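Local coordinates for protein putative TetR-family transcriptional regulator (Syntrophomonas wolfei subsp. wolfei, PDB 3LWJ) that probably binds DNA as a TetR-family transcriptional regulator, through a predicted helix-turn-helix motif, at residues 97-111 against 165-179. Residues are numbered along the deposited sequence; the frame is centred on the assembly and turned at random.
Sequences MEVFAQNETLSEIYS and KFSLYKWVVLKAITK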
HETATM    1  N   MSE A  97      -8.585  12.426  -3.100  1.00 22.32           N
HETATM    2  CA  MSE A  97      -9.314  11.523  -2.186  1.00 24.64           C
HETATM    3  C   MSE A  97     -10.825  11.584  -2.553  1.00 24.65           C
HETATM    4  O   MSE A  97     -11.545  10.566  -2.483  1.00 22.76           O
HETATM    5  CB  MSE A  97      -9.085  11.861  -0.680  1.00 21.23           C
HETATM    6  CG  MSE A  97      -7.707  11.383   0.080  1.00 20.31           C
HETATM    7 SE   MSE A  97      -6.754  10.023  -0.944  0.75 39.51          SE
HETATM    8  CE  MSE A  97      -7.343   8.421  -0.004  1.00 31.16           C
ATOM      9  N   GLU A  98     -11.312  12.751  -2.972  1.00 27.00           N
ATOM     10  CA  GLU A  98     -12.729  12.852  -3.396  1.00 26.64           C
ATOM     11  C   GLU A  98     -12.998  12.106  -4.716  1.00 27.10           C
ATOM     12  O   GLU A  98     -14.073  11.542  -4.892  1.00 27.92           O
ATOM     13  CB  GLU A  98     -13.210  14.309  -3.533  1.00 28.51           C
ATOM     14  CG  GLU A  98     -13.163  15.189  -2.251  1.00 39.52           C
ATOM     15  CD  GLU A  98     -14.278  14.937  -1.215  1.00 47.03           C
ATOM     16  OE1 GLU A  98     -15.171  14.066  -1.449  1.00 51.01           O
ATOM     17  OE2 GLU A  98     -14.249  15.636  -0.157  1.00 45.35           O
ATOM     18  N   VAL A  99     -12.047  12.084  -5.651  1.00 26.06           N
ATOM     19  CA  VAL A  99     -12.245  11.301  -6.879  1.00 24.69           C
ATOM     20  C   VAL A  99     -12.349   9.815  -6.490  1.00 25.53           C
ATOM     21  O   VAL A  99     -13.228   9.104  -6.974  1.00 26.09           O
ATOM     22  CB  VAL A  99     -11.121  11.547  -7.928  1.00 25.23           C
ATOM     23  CG1 VAL A  99     -11.290  10.662  -9.122  1.00 27.70           C
ATOM     24  CG2 VAL A  99     -11.084  13.006  -8.365  1.00 21.10           C
ATOM     25  N   PHE A 100     -11.473   9.359  -5.590  1.00 25.72           N
ATOM     26  CA  PHE A 100     -11.563   7.986  -5.105  1.00 26.26           C
ATOM     27  C   PHE A 100     -12.996   7.709  -4.612  1.00 25.11           C
ATOM     28  O   PHE A 100     -13.595   6.725  -5.027  1.00 24.66           O
ATOM     29  CB  PHE A 100     -10.573   7.699  -3.964  1.00 25.53           C
ATOM     30  CG  PHE A 100      -9.126   7.658  -4.364  1.00 27.01           C
ATOM     31  CD1 PHE A 100      -8.729   7.363  -5.625  1.00 27.83           C
ATOM     32  CD2 PHE A 100      -8.153   7.850  -3.408  1.00 36.40           C
ATOM     33  CE1 PHE A 100      -7.379   7.290  -5.963  1.00 35.39           C
ATOM     34  CE2 PHE A 100      -6.823   7.782  -3.737  1.00 39.52           C
ATOM     35  CZ  PHE A 100      -6.444   7.501  -5.040  1.00 32.99           C
ATOM     36  N   ALA A 101     -13.528   8.576  -3.751  1.00 27.15           N
ATOM     37  CA  ALA A 101     -14.859   8.391  -3.158  1.00 30.02           C
ATOM     38  C   ALA A 101     -16.015   8.399  -4.187  1.00 33.13           C
ATOM     39  O   ALA A 101     -17.024   7.694  -4.011  1.00 33.01           O
ATOM     40  CB  ALA A 101     -15.111   9.435  -2.061  1.00 30.98           C
ATOM     41  N   GLN A 102     -15.868   9.180  -5.253  1.00 34.85           N
ATOM     42  CA  GLN A 102     -16.872   9.206  -6.325  1.00 38.25           C
ATOM     43  C   GLN A 102     -16.863   7.925  -7.145  1.00 37.65           C
ATOM     44  O   GLN A 102     -17.864   7.612  -7.782  1.00 39.41           O
ATOM     45  CB  GLN A 102     -16.658  10.410  -7.246  1.00 40.14           C
ATOM     46  CG  GLN A 102     -17.246  11.710  -6.672  1.00 47.52           C
ATOM     47  CD  GLN A 102     -16.524  12.960  -7.164  1.00 55.32           C
ATOM     48  OE1 GLN A 102     -15.869  12.953  -8.222  1.00 55.37           O
ATOM     49  NE2 GLN A 102     -16.627  14.041  -6.385  1.00 50.81           N
ATOM     50  N   ASN A 103     -15.733   7.207  -7.125  1.00 32.76           N
ATOM     51  CA  ASN A 103     -15.571   5.925  -7.803  1.00 33.29           C
ATOM     52  C   ASN A 103     -15.317   4.836  -6.760  1.00 32.51           C
ATOM     53  O   ASN A 103     -14.249   4.192  -6.768  1.00 32.14           O
ATOM     54  CB  ASN A 103     -14.361   5.985  -8.766  1.00 32.42           C
ATOM     55  CG  ASN A 103     -14.550   7.008  -9.892  1.00 41.68           C
ATOM     56  OD1 ASN A 103     -14.816   6.616 -11.039  1.00 39.32           O
ATOM     57  ND2 ASN A 103     -14.441   8.323  -9.569  1.00 28.61           N
ATOM     58  N   GLU A 104     -16.278   4.660  -5.853  1.00 30.65           N
ATOM     59  CA  GLU A 104     -16.096   3.809  -4.696  1.00 30.99           C
ATOM     60  C   GLU A 104     -15.890   2.348  -5.049  1.00 29.38           C
ATOM     61  O   GLU A 104     -15.034   1.672  -4.476  1.00 26.80           O
ATOM     62  CB  GLU A 104     -17.267   3.933  -3.739  1.00 32.03           C
ATOM     63  CG  GLU A 104     -17.017   3.195  -2.420  1.00 38.26           C
ATOM     64  CD  GLU A 104     -17.961   3.613  -1.294  1.00 46.65           C
ATOM     65  OE1 GLU A 104     -18.327   4.801  -1.204  1.00 46.48           O
ATOM     66  OE2 GLU A 104     -18.325   2.739  -0.481  1.00 58.84           O
ATOM     67  N   THR A 105     -16.680   1.847  -5.993  1.00 26.75           N
ATOM     68  CA  THR A 105     -16.613   0.442  -6.312  1.00 25.56           C
ATOM     69  C   THR A 105     -15.253   0.126  -7.019  1.00 25.87           C
ATOM     70  O   THR A 105     -14.605  -0.894  -6.734  1.00 24.97           O
ATOM     71  CB  THR A 105     -17.862   0.039  -7.093  1.00 28.26           C
ATOM     72  OG1 THR A 105     -17.921   0.828  -8.276  1.00 34.47           O
ATOM     73  CG2 THR A 105     -19.182   0.286  -6.228  1.00 23.81           C
ATOM     74  N   LEU A 106     -14.798   1.029  -7.886  1.00 23.62           N
ATOM     75  CA  LEU A 106     -13.491   0.896  -8.536  1.00 23.86           C
ATOM     76  C   LEU A 106     -12.335   1.023  -7.537  1.00 24.76           C
ATOM     77  O   LEU A 106     -11.346   0.274  -7.636  1.00 23.26           O
ATOM     78  CB  LEU A 106     -13.342   1.920  -9.681  1.00 22.61           C
ATOM     79  CG  LEU A 106     -12.023   1.913 -10.466  1.00 23.91           C
ATOM     80  CD1 LEU A 106     -11.658   0.494 -10.945  1.00 29.39           C
ATOM     81  CD2 LEU A 106     -12.067   2.887 -11.613  1.00 21.47           C
ATOM     82  N   SER A 107     -12.448   1.977  -6.605  1.00 24.37           N
ATOM     83  CA  SER A 107     -11.483   2.123  -5.515  1.00 23.84           C
ATOM     84  C   SER A 107     -11.398   0.817  -4.736  1.00 23.39           C
ATOM     85  O   SER A 107     -10.326   0.369  -4.364  1.00 25.25           O
ATOM     86  CB  SER A 107     -11.879   3.280  -4.573  1.00 24.14           C
ATOM     87  OG  SER A 107     -11.695   4.582  -5.180  1.00 18.33           O
ATOM     88  N   GLU A 108     -12.531   0.185  -4.494  1.00 24.00           N
ATOM     89  CA  GLU A 108     -12.511  -1.121  -3.844  1.00 24.31           C
ATOM     90  C   GLU A 108     -11.739  -2.170  -4.660  1.00 24.91           C
ATOM     91  O   GLU A 108     -10.843  -2.823  -4.121  1.00 22.02           O
ATOM     92  CB  GLU A 108     -13.914  -1.615  -3.556  1.00 25.35           C
ATOM     93  CG  GLU A 108     -13.947  -2.546  -2.350  1.00 36.71           C
ATOM     94  CD  GLU A 108     -15.329  -3.150  -2.090  1.00 36.80           C
ATOM     95  OE1 GLU A 108     -16.340  -2.406  -2.122  1.00 29.79           O
ATOM     96  OE2 GLU A 108     -15.376  -4.381  -1.873  1.00 32.31           O
ATOM     97  N   ILE A 109     -12.072  -2.333  -5.950  1.00 21.75           N
ATOM     98  CA  ILE A 109     -11.369  -3.299  -6.788  1.00 20.20           C
ATOM     99  C   ILE A 109      -9.869  -2.991  -6.803  1.00 20.96           C
ATOM    100  O   ILE A 109      -9.075  -3.875  -6.560  1.00 19.86           O
ATOM    101  CB  ILE A 109     -11.884  -3.321  -8.239  1.00 24.40           C
ATOM    102  CG1 ILE A 109     -13.329  -3.822  -8.321  1.00 24.30           C
ATOM    103  CG2 ILE A 109     -10.965  -4.191  -9.158  1.00 15.20           C
ATOM    104  CD1 ILE A 109     -13.550  -5.202  -7.751  1.00 31.61           C
ATOM    105  N   TYR A 110      -9.497  -1.728  -7.053  1.00 20.02           N
ATOM    106  CA  TYR A 110      -8.088  -1.284  -6.984  1.00 21.42           C
ATOM    107  C   TYR A 110      -7.402  -1.696  -5.697  1.00 23.99           C
ATOM    108  O   TYR A 110      -6.228  -2.092  -5.710  1.00 27.90           O
ATOM    109  CB  TYR A 110      -8.050   0.226  -7.159  1.00 24.32           C
ATOM    110  CG  TYR A 110      -6.743   0.921  -6.910  1.00 24.98           C
ATOM    111  CD1 TYR A 110      -5.565   0.537  -7.579  1.00 27.68           C
ATOM    112  CD2 TYR A 110      -6.690   2.032  -6.051  1.00 35.44           C
ATOM    113  CE1 TYR A 110      -4.357   1.226  -7.351  1.00 27.63           C
ATOM    114  CE2 TYR A 110      -5.493   2.725  -5.835  1.00 27.60           C
ATOM    115  CZ  TYR A 110      -4.337   2.313  -6.504  1.00 32.46           C
ATOM    116  OH  TYR A 110      -3.168   2.987  -6.287  1.00 35.46           O
ATOM    117  N   SER A 111      -8.135  -1.596  -4.589  1.00 25.18           N
ATOM    118  CA  SER A 111      -7.609  -1.856  -3.244  1.00 27.07           C
ATOM    119  C   SER A 111      -7.590  -3.320  -2.887  1.00 27.72           C
ATOM    120  O   SER A 111      -7.008  -3.697  -1.875  1.00 27.05           O
ATOM    121  CB  SER A 111      -8.454  -1.126  -2.185  1.00 27.11           C
ATOM    122  OG  SER A 111      -8.442   0.275  -2.397  1.00 22.19           O
ATOM    123  N   LYS A 165      -2.990   5.178  -1.243  1.00 22.00           N
ATOM    124  CA  LYS A 165      -3.418   3.805  -1.443  1.00 21.81           C
ATOM    125  C   LYS A 165      -3.789   3.155  -0.103  1.00 19.89           C
ATOM    126  O   LYS A 165      -4.761   2.410   0.016  1.00 19.53           O
ATOM    127  CB  LYS A 165      -2.253   2.951  -1.973  1.00 26.03           C
ATOM    128  CG  LYS A 165      -2.056   2.734  -3.404  1.00 33.44           C
ATOM    129  CD  LYS A 165      -0.739   1.899  -3.600  1.00 37.24           C
ATOM    130  CE  LYS A 165      -0.986   0.385  -3.574  1.00 31.90           C
ATOM    131  NZ  LYS A 165      -1.610  -0.142  -4.871  1.00 26.77           N
ATOM    132  N   PHE A 166      -2.917   3.311   0.867  1.00 24.55           N
ATOM    133  CA  PHE A 166      -3.088   2.646   2.174  1.00 22.51           C
ATOM    134  C   PHE A 166      -4.310   3.171   2.937  1.00 22.93           C
ATOM    135  O   PHE A 166      -5.060   2.399   3.489  1.00 22.06           O
ATOM    136  CB  PHE A 166      -1.873   2.825   3.061  1.00 22.43           C
ATOM    137  CG  PHE A 166      -1.913   1.984   4.341  1.00 17.97           C
ATOM    138  CD1 PHE A 166      -2.317   0.667   4.305  1.00 22.67           C
ATOM    139  CD2 PHE A 166      -1.498   2.510   5.543  1.00 27.46           C
ATOM    140  CE1 PHE A 166      -2.330  -0.134   5.440  1.00 25.85           C
ATOM    141  CE2 PHE A 166      -1.508   1.723   6.701  1.00 35.92           C
ATOM    142  CZ  PHE A 166      -1.926   0.387   6.638  1.00 23.39           C
ATOM    143  N   SER A 167      -4.506   4.479   2.939  1.00 22.12           N
ATOM    144  CA  SER A 167      -5.676   5.054   3.636  1.00 24.33           C
ATOM    145  C   SER A 167      -6.989   4.717   2.873  1.00 23.90           C
ATOM    146  O   SER A 167      -8.031   4.506   3.500  1.00 24.07           O
ATOM    147  CB  SER A 167      -5.466   6.563   3.794  1.00 23.81           C
ATOM    148  OG  SER A 167      -5.701   7.188   2.543  1.00 33.99           O
ATOM    149  N   LEU A 168      -6.967   4.672   1.525  1.00 23.87           N
ATOM    150  CA  LEU A 168      -8.133   4.212   0.743  1.00 21.75           C
ATOM    151  C   LEU A 168      -8.501   2.779   1.157  1.00 22.00           C
ATOM    152  O   LEU A 168      -9.642   2.452   1.416  1.00 22.69           O
ATOM    153  CB  LEU A 168      -7.814   4.219  -0.769  1.00 24.13           C
ATOM    154  CG  LEU A 168      -8.938   3.856  -1.756  1.00 20.26           C
ATOM    155  CD1 LEU A 168     -10.228   4.699  -1.480  1.00 20.18           C
ATOM    156  CD2 LEU A 168      -8.405   3.995  -3.244  1.00 15.50           C
ATOM    157  N   TYR A 169      -7.499   1.911   1.206  1.00 23.35           N
ATOM    158  CA  TYR A 169      -7.720   0.518   1.565  1.00 23.41           C
ATOM    159  C   TYR A 169      -8.355   0.390   2.956  1.00 24.66           C
ATOM    160  O   TYR A 169      -9.296  -0.374   3.145  1.00 25.99           O
ATOM    161  CB  TYR A 169      -6.406  -0.261   1.456  1.00 22.89           C
ATOM    162  CG  TYR A 169      -6.269  -1.513   2.302  1.00 21.67           C
ATOM    163  CD1 TYR A 169      -6.685  -2.750   1.842  1.00 28.00           C
ATOM    164  CD2 TYR A 169      -5.660  -1.460   3.549  1.00 23.61           C
ATOM    165  CE1 TYR A 169      -6.514  -3.905   2.629  1.00 27.95           C
ATOM    166  CE2 TYR A 169      -5.465  -2.610   4.328  1.00 24.57           C
ATOM    167  CZ  TYR A 169      -5.905  -3.826   3.868  1.00 30.51           C
ATOM    168  OH  TYR A 169      -5.700  -4.966   4.649  1.00 34.48           O
ATOM    169  N   LYS A 170      -7.877   1.161   3.917  1.00 24.27           N
ATOM    170  CA  LYS A 170      -8.443   1.110   5.271  1.00 23.96           C
ATOM    171  C   LYS A 170      -9.876   1.631   5.348  1.00 24.89           C
ATOM    172  O   LYS A 170     -10.654   1.200   6.223  1.00 22.82           O
ATOM    173  CB  LYS A 170      -7.563   1.848   6.284  1.00 21.63           C
ATOM    174  CG  LYS A 170      -6.204   1.196   6.502  1.00 26.46           C
ATOM    175  CD  LYS A 170      -5.390   1.769   7.742  1.00 23.77           C
ATOM    176  CE  LYS A 170      -6.073   1.603   9.110  1.00 28.82           C
ATOM    177  NZ  LYS A 170      -5.116   1.427  10.262  1.00 26.05           N
ATOM    178  N   TRP A 171     -10.246   2.542   4.457  1.00 23.35           N
ATOM    179  CA  TRP A 171     -11.634   3.027   4.433  1.00 22.85           C
ATOM    180  C   TRP A 171     -12.535   2.034   3.719  1.00 26.40           C
ATOM    181  O   TRP A 171     -13.455   1.457   4.335  1.00 24.53           O
ATOM    182  CB  TRP A 171     -11.715   4.383   3.773  1.00 26.03           C
ATOM    183  CG  TRP A 171     -13.096   4.839   3.434  1.00 25.94           C
ATOM    184  CD1 TRP A 171     -14.151   4.986   4.287  1.00 34.61           C
ATOM    185  CD2 TRP A 171     -13.559   5.264   2.150  1.00 21.46           C
ATOM    186  NE1 TRP A 171     -15.251   5.445   3.601  1.00 32.25           N
ATOM    187  CE2 TRP A 171     -14.907   5.632   2.288  1.00 28.42           C
ATOM    188  CE3 TRP A 171     -12.959   5.377   0.896  1.00 24.47           C
ATOM    189  CZ2 TRP A 171     -15.672   6.088   1.219  1.00 25.52           C
ATOM    190  CZ3 TRP A 171     -13.727   5.843  -0.169  1.00 29.77           C
ATOM    191  CH2 TRP A 171     -15.066   6.182   0.001  1.00 30.34           C
ATOM    192  N   VAL A 172     -12.236   1.790   2.435  1.00 26.92           N
ATOM    193  CA  VAL A 172     -13.135   1.044   1.572  1.00 25.91           C
ATOM    194  C   VAL A 172     -13.032  -0.477   1.735  1.00 26.55           C
ATOM    195  O   VAL A 172     -14.017  -1.162   1.511  1.00 25.90           O
ATOM    196  CB  VAL A 172     -13.006   1.478   0.052  1.00 27.70           C
ATOM    197  CG1 VAL A 172     -11.752   0.861  -0.629  1.00 21.03           C
ATOM    198  CG2 VAL A 172     -14.260   1.122  -0.696  1.00 30.81           C
ATOM    199  N   VAL A 173     -11.873  -1.018   2.103  1.00 24.37           N
ATOM    200  CA  VAL A 173     -11.781  -2.457   2.315  1.00 25.46           C
ATOM    201  C   VAL A 173     -11.910  -2.845   3.803  1.00 29.10           C
ATOM    202  O   VAL A 173     -12.793  -3.636   4.141  1.00 28.46           O
ATOM    203  CB  VAL A 173     -10.539  -3.087   1.705  1.00 25.92           C
ATOM    204  CG1 VAL A 173     -10.421  -4.550   2.107  1.00 23.29           C
ATOM    205  CG2 VAL A 173     -10.573  -2.944   0.170  1.00 22.53           C
ATOM    206  N   LEU A 174     -11.051  -2.322   4.676  1.00 24.46           N
ATOM    207  CA  LEU A 174     -11.126  -2.666   6.108  1.00 29.56           C
ATOM    208  C   LEU A 174     -12.335  -2.085   6.829  1.00 30.40           C
ATOM    209  O   LEU A 174     -12.781  -2.644   7.838  1.00 32.18           O
ATOM    210  CB  LEU A 174      -9.891  -2.203   6.867  1.00 29.40           C
ATOM    211  CG  LEU A 174      -8.550  -2.800   6.485  1.00 33.13           C
ATOM    212  CD1 LEU A 174      -7.575  -2.481   7.606  1.00 29.49           C
ATOM    213  CD2 LEU A 174      -8.687  -4.290   6.317  1.00 32.69           C
ATOM    214  N   LYS A 175     -12.881  -0.993   6.310  1.00 30.92           N
ATOM    215  CA  LYS A 175     -13.948  -0.265   7.002  1.00 32.46           C
ATOM    216  C   LYS A 175     -13.467   0.086   8.408  1.00 31.93           C
ATOM    217  O   LYS A 175     -14.247   0.046   9.326  1.00 29.41           O
ATOM    218  CB  LYS A 175     -15.236  -1.106   7.134  1.00 35.10           C
ATOM    219  CG  LYS A 175     -15.636  -1.981   5.949  1.00 42.29           C
ATOM    220  CD  LYS A 175     -16.342  -1.181   4.876  1.00 50.93           C
ATOM    221  CE  LYS A 175     -16.798  -2.082   3.724  1.00 53.99           C
ATOM    222  NZ  LYS A 175     -16.701  -1.356   2.421  1.00 56.59           N
ATOM    223  N   ALA A 176     -12.175   0.369   8.573  1.00 30.23           N
ATOM    224  CA  ALA A 176     -11.577   0.655   9.897  1.00 28.20           C
ATOM    225  C   ALA A 176     -11.570   2.166  10.202  1.00 26.72           C
ATOM    226  O   ALA A 176     -11.453   2.573  11.346  1.00 25.51           O
ATOM    227  CB  ALA A 176     -10.136   0.071   9.964  1.00 26.39           C
ATOM    228  N   ILE A 177     -11.733   2.996   9.173  1.00 26.73           N
ATOM    229  CA  ILE A 177     -11.799   4.424   9.345  1.00 25.64           C
ATOM    230  C   ILE A 177     -12.945   4.974   8.491  1.00 28.19           C
ATOM    231  O   ILE A 177     -13.368   4.331   7.557  1.00 29.59           O
ATOM    232  CB  ILE A 177     -10.467   5.135   8.934  1.00 24.14           C
ATOM    233  CG1 ILE A 177     -10.080   4.844   7.466  1.00 26.38           C
ATOM    234  CG2 ILE A 177      -9.308   4.731   9.846  1.00 22.98           C
ATOM    235  CD1 ILE A 177      -8.805   5.614   6.976  1.00 20.95           C
ATOM    236  N   THR A 178     -13.412   6.177   8.803  1.00 27.56           N
ATOM    237  CA  THR A 178     -14.420   6.832   7.986  1.00 27.94           C
ATOM    238  C   THR A 178     -13.753   7.586   6.829  1.00 27.66           C
ATOM    239  O   THR A 178     -12.543   7.860   6.846  1.00 23.33           O
ATOM    240  CB  THR A 178     -15.259   7.806   8.814  1.00 31.02           C
ATOM    241  OG1 THR A 178     -14.413   8.816   9.377  1.00 27.88           O
ATOM    242  CG2 THR A 178     -16.006   7.067   9.949  1.00 27.98           C
ATOM    243  N   LYS A 179     -14.549   7.885   5.820  1.00 27.93           N
ATOM    244  CA  LYS A 179     -14.145   8.739   4.705  1.00 29.13           C
ATOM    245  C   LYS A 179     -13.486  10.001   5.243  1.00 29.88           C
ATOM    246  O   LYS A 179     -12.448  10.445   4.748  1.00 29.49           O
ATOM    247  CB  LYS A 179     -15.374   9.092   3.846  1.00 29.44           C
ATOM    248  CG  LYS A 179     -15.044   9.936   2.615  1.00 37.20           C
ATOM    249  CD  LYS A 179     -16.287  10.381   1.835  1.00 40.91           C
ATOM    250  CE  LYS A 179     -16.109  11.791   1.278  1.00 45.74           C
ATOM    251  NZ  LYS A 179     -16.763  11.993  -0.039  1.00 50.21           N
TER
HETATM  252  O   HOH W   1      -4.313  -0.477  -3.931  1.00 30.56           O
HETATM  253  O   HOH W   2      -5.765   1.091  -2.213  1.00 30.42           O
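Leu168 CD2 lies over the centre of one face of the Phe100 ring, 3.9 Å from the ring centroid and 13° off its normal, a CH-pi contact. Leu168 CD2 also meets the Tyr110 ring at its edge, 3.8 Å from Tyr110 CD2. The selenomethionine Met97 sits at the Phe100 edge through CE, and a water lies over one Tyr110 face. This is knobs-into-holes packing inside the all-helical TetR-family fold, where the consecutive helices 85-102 and 104-113 meet the end of helix 153-173. The short segments 104-111 and 165-173 cross at -114°.

Leu168 fills a hole formed by Phe100, Ser107, Tyr110 and Ser111; with CG anti to the backbone N (chi1 -176°), CG points into the hole and both methyls reach Ser107 CB. Val172 is the next knob, set among Glu104, Ser107, Glu108 and Ser111. In return, Ser111 sits among Leu168, Tyr169, Val172 and Val173. Trp171 has Lys179 CB over one face, and its CH2 is 3.9 Å from Ala101 CB. Beyond that ring, Lys179 NZ forms a salt bridge with Glu98 OE1 at 3.0 Å.

Tyr110 OH and Lys165 NZ both bind Glu128. An alanine in place of Tyr110 would probably open a gap beside Leu168 CD2 and cost Glu128 one of these two partners. Tyr169 OH bonds to Asp121 of the second subunit, and Lys170 NZ to His158 of the second subunit, so helix 153-173 also faces the dimer partner. Between the segments, a second water donates to Ser111 OG and to Lys165 O, at 2.8 Å each.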